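Long-range contacts in ethylbenzene dehydrogenase alpha-subunit (Aromatoleum aromaticum, PDB 2IVF), which belongs to the molybdopterin oxidoreductase family and binds a molybdenum atom, an iron/sulfur cluster and the ligands MGD and MD1: residues A305-I315 with L405-P414; Y452-L463 with E826-P835. All coordinates share one frame; numbering follows the deposited sequence.

Interaction 1: residues A305-I315 with L405-P414; sequences AFWLGLSQVMI and LREHLKDYTP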
# COMPACT_ATOMS: atom_id res chain seq x y z
N ALA A 305 14.23 -26.29 4.49
CA ALA A 305 14.35 -27.53 3.73
C ALA A 305 14.66 -27.19 2.27
O ALA A 305 15.40 -27.91 1.59
CB ALA A 305 13.08 -28.38 3.87
N PHE A 306 14.04 -26.15 1.75
CA PHE A 306 14.30 -25.76 0.36
C PHE A 306 15.77 -25.40 0.21
O PHE A 306 16.47 -25.92 -0.65
CB PHE A 306 13.36 -24.64 -0.10
CG PHE A 306 13.78 -23.99 -1.41
CD1 PHE A 306 13.51 -24.60 -2.63
CD2 PHE A 306 14.46 -22.80 -1.40
CE1 PHE A 306 13.94 -24.01 -3.82
CE2 PHE A 306 14.89 -22.24 -2.57
CZ PHE A 306 14.62 -22.84 -3.78
N TRP A 307 16.25 -24.55 1.09
CA TRP A 307 17.60 -24.03 0.95
C TRP A 307 18.64 -25.08 1.29
O TRP A 307 19.69 -25.12 0.66
CB TRP A 307 17.81 -22.78 1.79
CG TRP A 307 17.14 -21.63 1.27
CD1 TRP A 307 16.05 -21.05 1.78
CD2 TRP A 307 17.50 -20.88 0.12
NE1 TRP A 307 15.68 -19.98 1.02
CE2 TRP A 307 16.57 -19.85 -0.01
CE3 TRP A 307 18.54 -20.99 -0.82
CZ2 TRP A 307 16.63 -18.92 -1.05
CZ3 TRP A 307 18.58 -20.06 -1.85
CH2 TRP A 307 17.65 -19.04 -1.94
N LEU A 308 18.32 -25.99 2.19
CA LEU A 308 19.24 -27.08 2.45
C LEU A 308 19.27 -28.03 1.22
O LEU A 308 20.31 -28.62 0.88
CB LEU A 308 18.83 -27.79 3.73
CG LEU A 308 18.99 -26.94 5.01
CD1 LEU A 308 18.36 -27.63 6.24
CD2 LEU A 308 20.48 -26.65 5.27
N GLY A 309 18.14 -28.23 0.58
CA GLY A 309 18.08 -29.02 -0.66
C GLY A 309 18.99 -28.42 -1.72
O GLY A 309 19.76 -29.15 -2.39
N LEU A 310 18.96 -27.10 -1.85
CA LEU A 310 19.83 -26.39 -2.78
C LEU A 310 21.30 -26.61 -2.40
O LEU A 310 22.15 -26.79 -3.26
CB LEU A 310 19.53 -24.90 -2.81
CG LEU A 310 18.60 -24.40 -3.94
CD1 LEU A 310 17.29 -25.20 -4.07
CD2 LEU A 310 18.37 -22.89 -3.84
N SER A 311 21.61 -26.55 -1.11
CA SER A 311 22.97 -26.74 -0.66
C SER A 311 23.42 -28.15 -0.93
O SER A 311 24.57 -28.37 -1.30
CB SER A 311 23.08 -26.45 0.82
OG SER A 311 22.67 -25.12 1.08
N GLN A 312 22.52 -29.12 -0.70
CA GLN A 312 22.84 -30.50 -0.95
C GLN A 312 23.15 -30.72 -2.42
O GLN A 312 24.08 -31.44 -2.76
CB GLN A 312 21.70 -31.42 -0.52
CG GLN A 312 22.08 -32.89 -0.43
CD GLN A 312 22.06 -33.66 -1.75
OE1 GLN A 312 22.65 -34.75 -1.82
NE2 GLN A 312 21.42 -33.12 -2.78
N VAL A 313 22.41 -30.05 -3.28
CA VAL A 313 22.66 -30.13 -4.72
C VAL A 313 24.06 -29.64 -5.08
O VAL A 313 24.81 -30.35 -5.77
CB VAL A 313 21.59 -29.39 -5.50
CG1 VAL A 313 22.00 -29.20 -7.00
CG2 VAL A 313 20.28 -30.11 -5.39
N MET A 314 24.42 -28.45 -4.60
CA MET A 314 25.70 -27.87 -4.89
C MET A 314 26.83 -28.68 -4.32
O MET A 314 27.89 -28.76 -4.93
CB MET A 314 25.79 -26.45 -4.34
CG MET A 314 24.82 -25.48 -4.94
SD MET A 314 25.17 -23.77 -4.44
CE MET A 314 24.17 -23.64 -2.99
N ILE A 315 26.63 -29.28 -3.16
CA ILE A 315 27.69 -30.11 -2.59
C ILE A 315 27.79 -31.42 -3.37
O ILE A 315 28.86 -31.78 -3.86
CB ILE A 315 27.51 -30.29 -1.06
CG1 ILE A 315 27.79 -28.93 -0.38
CG2 ILE A 315 28.41 -31.42 -0.50
CD1 ILE A 315 27.47 -28.90 1.09
N LEU A 405 28.19 -31.38 7.83
CA LEU A 405 27.13 -30.94 6.96
C LEU A 405 26.82 -31.93 5.85
O LEU A 405 25.63 -32.08 5.48
CB LEU A 405 27.50 -29.61 6.37
CG LEU A 405 26.44 -28.92 5.55
CD1 LEU A 405 25.17 -28.59 6.37
CD2 LEU A 405 27.08 -27.64 4.99
N ARG A 406 27.86 -32.52 5.25
CA ARG A 406 27.65 -33.54 4.22
C ARG A 406 26.76 -34.65 4.77
O ARG A 406 25.84 -35.07 4.10
CB ARG A 406 28.96 -34.20 3.76
CG ARG A 406 29.83 -33.30 2.94
CD ARG A 406 31.11 -33.99 2.66
NE ARG A 406 31.02 -34.80 1.45
CZ ARG A 406 31.80 -35.83 1.18
NH1 ARG A 406 32.74 -36.27 2.02
NH2 ARG A 406 31.63 -36.45 0.02
N GLU A 407 27.03 -35.11 5.99
CA GLU A 407 26.19 -36.13 6.63
C GLU A 407 24.75 -35.60 6.80
O GLU A 407 23.78 -36.26 6.46
CB GLU A 407 26.81 -36.55 7.97
CG GLU A 407 25.96 -37.44 8.88
CD GLU A 407 26.63 -37.76 10.25
OE1 GLU A 407 26.18 -37.23 11.30
OE2 GLU A 407 27.61 -38.56 10.28
N HIS A 408 24.64 -34.40 7.35
CA HIS A 408 23.38 -33.82 7.74
C HIS A 408 22.48 -33.62 6.50
O HIS A 408 21.28 -33.87 6.55
CB HIS A 408 23.70 -32.50 8.42
CG HIS A 408 22.51 -31.65 8.73
ND1 HIS A 408 21.53 -32.04 9.61
CD2 HIS A 408 22.18 -30.40 8.33
CE1 HIS A 408 20.63 -31.08 9.70
NE2 HIS A 408 21.01 -30.07 8.95
N LEU A 409 23.10 -33.21 5.40
CA LEU A 409 22.37 -32.93 4.18
C LEU A 409 21.91 -34.22 3.50
O LEU A 409 21.15 -34.15 2.52
CB LEU A 409 23.21 -32.09 3.20
CG LEU A 409 23.39 -30.62 3.60
CD1 LEU A 409 24.37 -29.93 2.68
CD2 LEU A 409 22.04 -29.86 3.63
N LYS A 410 22.32 -35.38 4.00
CA LYS A 410 21.71 -36.63 3.51
C LYS A 410 20.18 -36.70 3.74
O LYS A 410 19.47 -37.45 3.08
CB LYS A 410 22.41 -37.85 4.10
CG LYS A 410 23.82 -37.96 3.54
CD LYS A 410 24.56 -39.19 4.00
CE LYS A 410 25.95 -39.23 3.37
NZ LYS A 410 26.75 -40.37 3.93
N ASP A 411 19.69 -35.91 4.68
CA ASP A 411 18.27 -35.82 4.98
C ASP A 411 17.60 -34.75 4.11
O ASP A 411 16.39 -34.57 4.21
CB ASP A 411 18.08 -35.55 6.50
CG ASP A 411 18.49 -36.76 7.37
OD1 ASP A 411 18.47 -37.92 6.86
OD2 ASP A 411 18.88 -36.57 8.54
N TYR A 412 18.37 -34.07 3.24
CA TYR A 412 17.90 -32.96 2.44
C TYR A 412 18.32 -33.15 0.98
O TYR A 412 18.59 -32.21 0.27
CB TYR A 412 18.41 -31.61 2.99
CG TYR A 412 17.89 -31.34 4.37
CD1 TYR A 412 16.65 -30.74 4.56
CD2 TYR A 412 18.62 -31.73 5.51
CE1 TYR A 412 16.13 -30.56 5.83
CE2 TYR A 412 18.12 -31.50 6.79
CZ TYR A 412 16.87 -30.92 6.93
OH TYR A 412 16.33 -30.73 8.18
N THR A 413 18.36 -34.40 0.53
CA THR A 413 18.46 -34.63 -0.89
C THR A 413 17.21 -33.97 -1.49
O THR A 413 16.23 -33.70 -0.79
CB THR A 413 18.47 -36.14 -1.20
OG1 THR A 413 17.22 -36.71 -0.78
CG2 THR A 413 19.67 -36.83 -0.47
N PRO A 414 17.24 -33.64 -2.77
CA PRO A 414 16.06 -32.98 -3.32
C PRO A 414 14.74 -33.72 -3.12
O PRO A 414 13.72 -33.10 -2.87
CB PRO A 414 16.41 -32.86 -4.80
CG PRO A 414 17.87 -32.81 -4.84
CD PRO A 414 18.32 -33.76 -3.76

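Interaction 2: residues Y452-L463 with E826-P835; sequences YHGDLMERSLFL and ESLPTHKDTP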
# COMPACT_ATOMS: atom_id res chain seq x y z
N TYR A 452 8.63 -18.57 13.61
CA TYR A 452 9.29 -19.08 14.83
C TYR A 452 10.74 -19.46 14.57
O TYR A 452 11.65 -19.12 15.35
CB TYR A 452 8.53 -20.29 15.31
CG TYR A 452 8.84 -20.77 16.71
CD1 TYR A 452 9.94 -21.58 16.95
CD2 TYR A 452 7.99 -20.49 17.77
CE1 TYR A 452 10.20 -22.08 18.24
CE2 TYR A 452 8.24 -20.99 19.05
CZ TYR A 452 9.35 -21.77 19.28
OH TYR A 452 9.56 -22.30 20.57
N HIS A 453 10.93 -20.18 13.47
CA HIS A 453 12.23 -20.67 13.07
C HIS A 453 12.80 -19.86 11.88
O HIS A 453 13.54 -20.41 11.07
CB HIS A 453 12.12 -22.15 12.65
CG HIS A 453 11.78 -23.06 13.78
ND1 HIS A 453 12.54 -23.13 14.92
CD2 HIS A 453 10.74 -23.90 13.98
CE1 HIS A 453 12.00 -23.98 15.77
NE2 HIS A 453 10.91 -24.47 15.22
N GLY A 454 12.49 -18.57 11.78
CA GLY A 454 13.04 -17.77 10.69
C GLY A 454 14.57 -17.80 10.73
O GLY A 454 15.21 -17.68 9.72
N ASP A 455 15.15 -17.91 11.92
CA ASP A 455 16.61 -17.96 12.03
C ASP A 455 17.12 -19.16 11.26
O ASP A 455 18.05 -19.02 10.49
CB ASP A 455 17.11 -17.97 13.50
CG ASP A 455 16.55 -19.08 14.33
OD1 ASP A 455 15.51 -19.69 13.99
OD2 ASP A 455 17.14 -19.28 15.42
N LEU A 456 16.49 -20.33 11.43
CA LEU A 456 16.87 -21.53 10.68
C LEU A 456 16.70 -21.39 9.22
O LEU A 456 17.54 -21.84 8.45
CB LEU A 456 16.09 -22.75 11.13
CG LEU A 456 16.53 -23.29 12.49
CD1 LEU A 456 15.56 -24.43 12.90
CD2 LEU A 456 18.01 -23.78 12.54
N MET A 457 15.58 -20.78 8.82
CA MET A 457 15.31 -20.50 7.42
C MET A 457 16.35 -19.60 6.80
O MET A 457 16.77 -19.81 5.66
CB MET A 457 13.93 -19.83 7.33
CG MET A 457 12.78 -20.75 7.81
SD MET A 457 11.17 -19.92 8.16
CE MET A 457 10.87 -18.96 6.69
N GLU A 458 16.73 -18.54 7.54
CA GLU A 458 17.78 -17.63 7.12
C GLU A 458 19.15 -18.30 7.12
O GLU A 458 19.89 -18.14 6.18
CB GLU A 458 17.83 -16.38 8.03
CG GLU A 458 16.65 -15.45 7.84
CD GLU A 458 16.44 -14.52 9.03
OE1 GLU A 458 17.45 -14.19 9.66
OE2 GLU A 458 15.27 -14.13 9.31
N ARG A 459 19.53 -19.00 8.19
CA ARG A 459 20.83 -19.67 8.17
C ARG A 459 20.98 -20.58 6.95
O ARG A 459 22.05 -20.70 6.34
CB ARG A 459 21.01 -20.45 9.46
CG ARG A 459 21.16 -19.56 10.64
CD ARG A 459 21.13 -20.37 11.93
NE ARG A 459 22.26 -21.30 12.02
CZ ARG A 459 22.30 -22.38 12.77
NH1 ARG A 459 21.27 -22.69 13.53
NH2 ARG A 459 23.37 -23.12 12.79
N SER A 460 19.89 -21.23 6.57
CA SER A 460 19.93 -22.19 5.48
C SER A 460 20.12 -21.45 4.16
O SER A 460 20.89 -21.89 3.32
CB SER A 460 18.66 -23.04 5.48
OG SER A 460 18.51 -23.72 6.67
N LEU A 461 19.44 -20.33 4.00
CA LEU A 461 19.65 -19.48 2.80
C LEU A 461 21.09 -18.98 2.77
O LEU A 461 21.76 -19.07 1.75
CB LEU A 461 18.67 -18.29 2.78
CG LEU A 461 18.71 -17.28 1.62
CD1 LEU A 461 17.32 -16.56 1.46
CD2 LEU A 461 19.84 -16.25 1.82
N PHE A 462 21.61 -18.49 3.89
CA PHE A 462 23.01 -18.07 3.89
C PHE A 462 24.01 -19.17 3.61
O PHE A 462 25.07 -18.91 3.02
CB PHE A 462 23.33 -17.30 5.17
CG PHE A 462 22.59 -16.03 5.27
CD1 PHE A 462 22.61 -15.16 4.21
CD2 PHE A 462 21.84 -15.69 6.39
CE1 PHE A 462 21.90 -13.94 4.24
CE2 PHE A 462 21.14 -14.47 6.41
CZ PHE A 462 21.15 -13.63 5.33
N LEU A 463 23.69 -20.41 3.96
CA LEU A 463 24.55 -21.54 3.65
C LEU A 463 24.63 -21.74 2.15
O LEU A 463 25.69 -21.93 1.62
CB LEU A 463 24.06 -22.82 4.37
CG LEU A 463 24.83 -24.09 4.01
CD1 LEU A 463 26.34 -23.93 4.35
CD2 LEU A 463 24.19 -25.32 4.71
N GLU A 826 19.89 -27.74 16.67
CA GLU A 826 20.09 -26.59 15.76
C GLU A 826 21.56 -26.14 15.59
O GLU A 826 21.83 -25.01 15.14
CB GLU A 826 19.23 -25.41 16.21
CG GLU A 826 17.79 -25.69 16.17
CD GLU A 826 16.92 -24.50 16.40
OE1 GLU A 826 17.35 -23.36 16.08
OE2 GLU A 826 15.79 -24.72 16.88
N SER A 827 22.51 -27.00 15.90
CA SER A 827 23.92 -26.64 15.70
C SER A 827 24.25 -26.35 14.25
O SER A 827 25.03 -25.45 13.96
CB SER A 827 24.83 -27.73 16.22
OG SER A 827 24.50 -28.98 15.62
N LEU A 828 23.61 -27.09 13.33
CA LEU A 828 23.65 -26.75 11.91
C LEU A 828 22.31 -26.21 11.46
O LEU A 828 21.28 -26.51 12.08
CB LEU A 828 24.01 -27.99 11.07
CG LEU A 828 25.47 -28.47 11.03
CD1 LEU A 828 25.57 -29.81 10.29
CD2 LEU A 828 26.41 -27.39 10.38
N PRO A 829 22.30 -25.46 10.35
CA PRO A 829 20.99 -25.08 9.80
C PRO A 829 20.22 -26.37 9.51
O PRO A 829 20.79 -27.38 9.14
CB PRO A 829 21.32 -24.32 8.52
CG PRO A 829 22.80 -23.99 8.63
CD PRO A 829 23.41 -25.03 9.48
N THR A 830 18.92 -26.33 9.74
CA THR A 830 18.11 -27.52 9.74
C THR A 830 16.68 -27.07 9.59
O THR A 830 16.36 -25.91 9.87
CB THR A 830 18.27 -28.31 11.02
OG1 THR A 830 17.72 -29.62 10.80
CG2 THR A 830 17.56 -27.60 12.18
N HIS A 831 15.84 -27.98 9.11
CA HIS A 831 14.42 -27.70 8.96
C HIS A 831 13.65 -28.18 10.20
O HIS A 831 13.81 -29.34 10.66
CB HIS A 831 13.83 -28.41 7.74
CG HIS A 831 12.34 -28.32 7.71
ND1 HIS A 831 11.68 -27.11 7.75
CD2 HIS A 831 11.39 -29.27 7.74
CE1 HIS A 831 10.38 -27.33 7.77
NE2 HIS A 831 10.17 -28.63 7.75
N LYS A 832 12.88 -27.26 10.79
CA LYS A 832 11.89 -27.60 11.81
C LYS A 832 10.59 -27.01 11.38
O LYS A 832 10.55 -25.84 11.02
CB LYS A 832 12.24 -27.02 13.17
CG LYS A 832 13.44 -27.73 13.87
CD LYS A 832 13.72 -27.12 15.27
CE LYS A 832 14.82 -27.80 16.08
NZ LYS A 832 14.90 -27.15 17.42
N ASP A 833 9.53 -27.81 11.43
CA ASP A 833 8.23 -27.26 11.12
C ASP A 833 7.77 -26.27 12.21
O ASP A 833 8.21 -26.31 13.37
CB ASP A 833 7.20 -28.34 10.75
CG ASP A 833 7.37 -28.81 9.26
OD1 ASP A 833 7.55 -30.01 9.04
OD2 ASP A 833 7.35 -27.99 8.30
N THR A 834 6.99 -25.28 11.79
CA THR A 834 6.43 -24.33 12.74
C THR A 834 5.82 -25.06 13.90
O THR A 834 5.08 -26.04 13.70
CB THR A 834 5.30 -23.56 12.07
OG1 THR A 834 5.72 -23.20 10.74
CG2 THR A 834 4.94 -22.31 12.91
N PRO A 835 6.10 -24.62 15.14
CA PRO A 835 5.39 -25.17 16.28
C PRO A 835 3.87 -25.00 16.13
O PRO A 835 3.43 -24.11 15.42
CB PRO A 835 5.91 -24.33 17.41
CG PRO A 835 7.29 -24.03 17.02
CD PRO A 835 7.13 -23.67 15.58
O HOH W 1 9.17 -26.70 15.90
O HOH W 2 18.85 -21.55 14.67

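Interaction 1: residues A305-I315 with L405-P414
The carbonyl oxygen Tyr412 O is buried against helix 303-316 without a conventional hydrogen-bond partner, and C-H groups close round it instead. Gly309 CA approaches to 3.4 Å of Tyr412 O in a nearly straight CA-H...O contact (165° at the hydrogen), while Gln312 CB lies 3.3 Å from the same oxygen. Gly309 and Tyr412 are the closest backbone pair, their CA atoms 5.0 Å apart. Leu308, the residue before Gly309, runs alongside Tyr412, and its CD1 sits over the centre of the phenol ring, 3.7 Å from the centroid and 12° off the normal, a CH-pi contact. Leu409 meets the helix with both methyls: CD2 is 3.8 Å from Leu308 CB, and CD1 touches Ile315 CD1 at 3.6 Å. Gln312 bends at chi2 (-82°), which lays its amide alongside Thr413, with NE2 3.3 Å from Pro414 CD. Beyond it Val313 CG2 packs on Pro414 CG. Thr413 is the N-cap of helix 414-421, its OG1 making a weak bond to Lys416 N. Helix 303-316, which follows outer strand 294-296 of the parallel sheet in this alpha/beta fold, thus packs against the turn between helices 401-408 and 414-421.

Interaction 2: residues Y452-L463 with E826-P835
This is a mixed polar and apolar contact of a helix with an irregular chain: His453, Leu456, Arg459 and Ser460, at the start of helix 454-467 and along it, meet the long loop between helix 819-824 and strand 843-846. Arg459 NH1 donates to Glu826 O at 2.9 Å, nearly straight (166°) and in the planes of both groups. A bend at chi3 (63°) helps turn the guanidinium so that Arg459 NH2 reaches Ser827 O at 3.1 Å in a bent bond (135°), from above the carbonyl plane; Pro829 N lies over one guanidinium face, and Ser460 OG is 3.4 Å from Pro829 CB. Leu456 presses CB to within 3.4 Å of Thr830 O and spreads its methyls against Thr830 CG2 and the Glu826 carboxylate. Lys832 NZ makes a salt bridge to the anti lone pair of Glu826 OE2 (2.6 Å), and a water joins Glu826 OE1 to Arg459 NH1. Lys941 NZ, bridging Asp455 OD1 and Glu826 OE1, probably eases the closeness of the two acids, and it also bonds His453 ND1; Asp455 OD2 is bonded to His944 NE2. The imidazole lies between Lys832 CB on one face and Tyr452 CD1 on the other. Next to it, Pro835 CG stands over the centre of the Tyr452 ring, 3.4 Å from the centroid. Around the contact, Ser460 touches Leu308 of helix 303-316, and Leu463 meets Leu405 of helix 401-408.

In the fold
Interactions 1 and 2 are neighbours, their centres 13 Å apart, and the loop 826-835 is what joins them: a single irregular chain can serve several helices at once. His408 NE2 is 2.7 Å from Pro829 O and Tyr412 OH is 2.9 Å from His831 N, both probable hydrogen bonds, while Leu308 CD1 packs 3.5 Å from Thr830 CA. Relative to the bound MGD the two differ. Met457, on the side of helix 454-467 turned away from the loop, touches MGD, and the side chain of Thr834 is about 7 Å from it, whereas in interaction 1 the side chain of Ala305 lies about 11 Å away. Interaction 2 is thus the nearer of the two to this ligand.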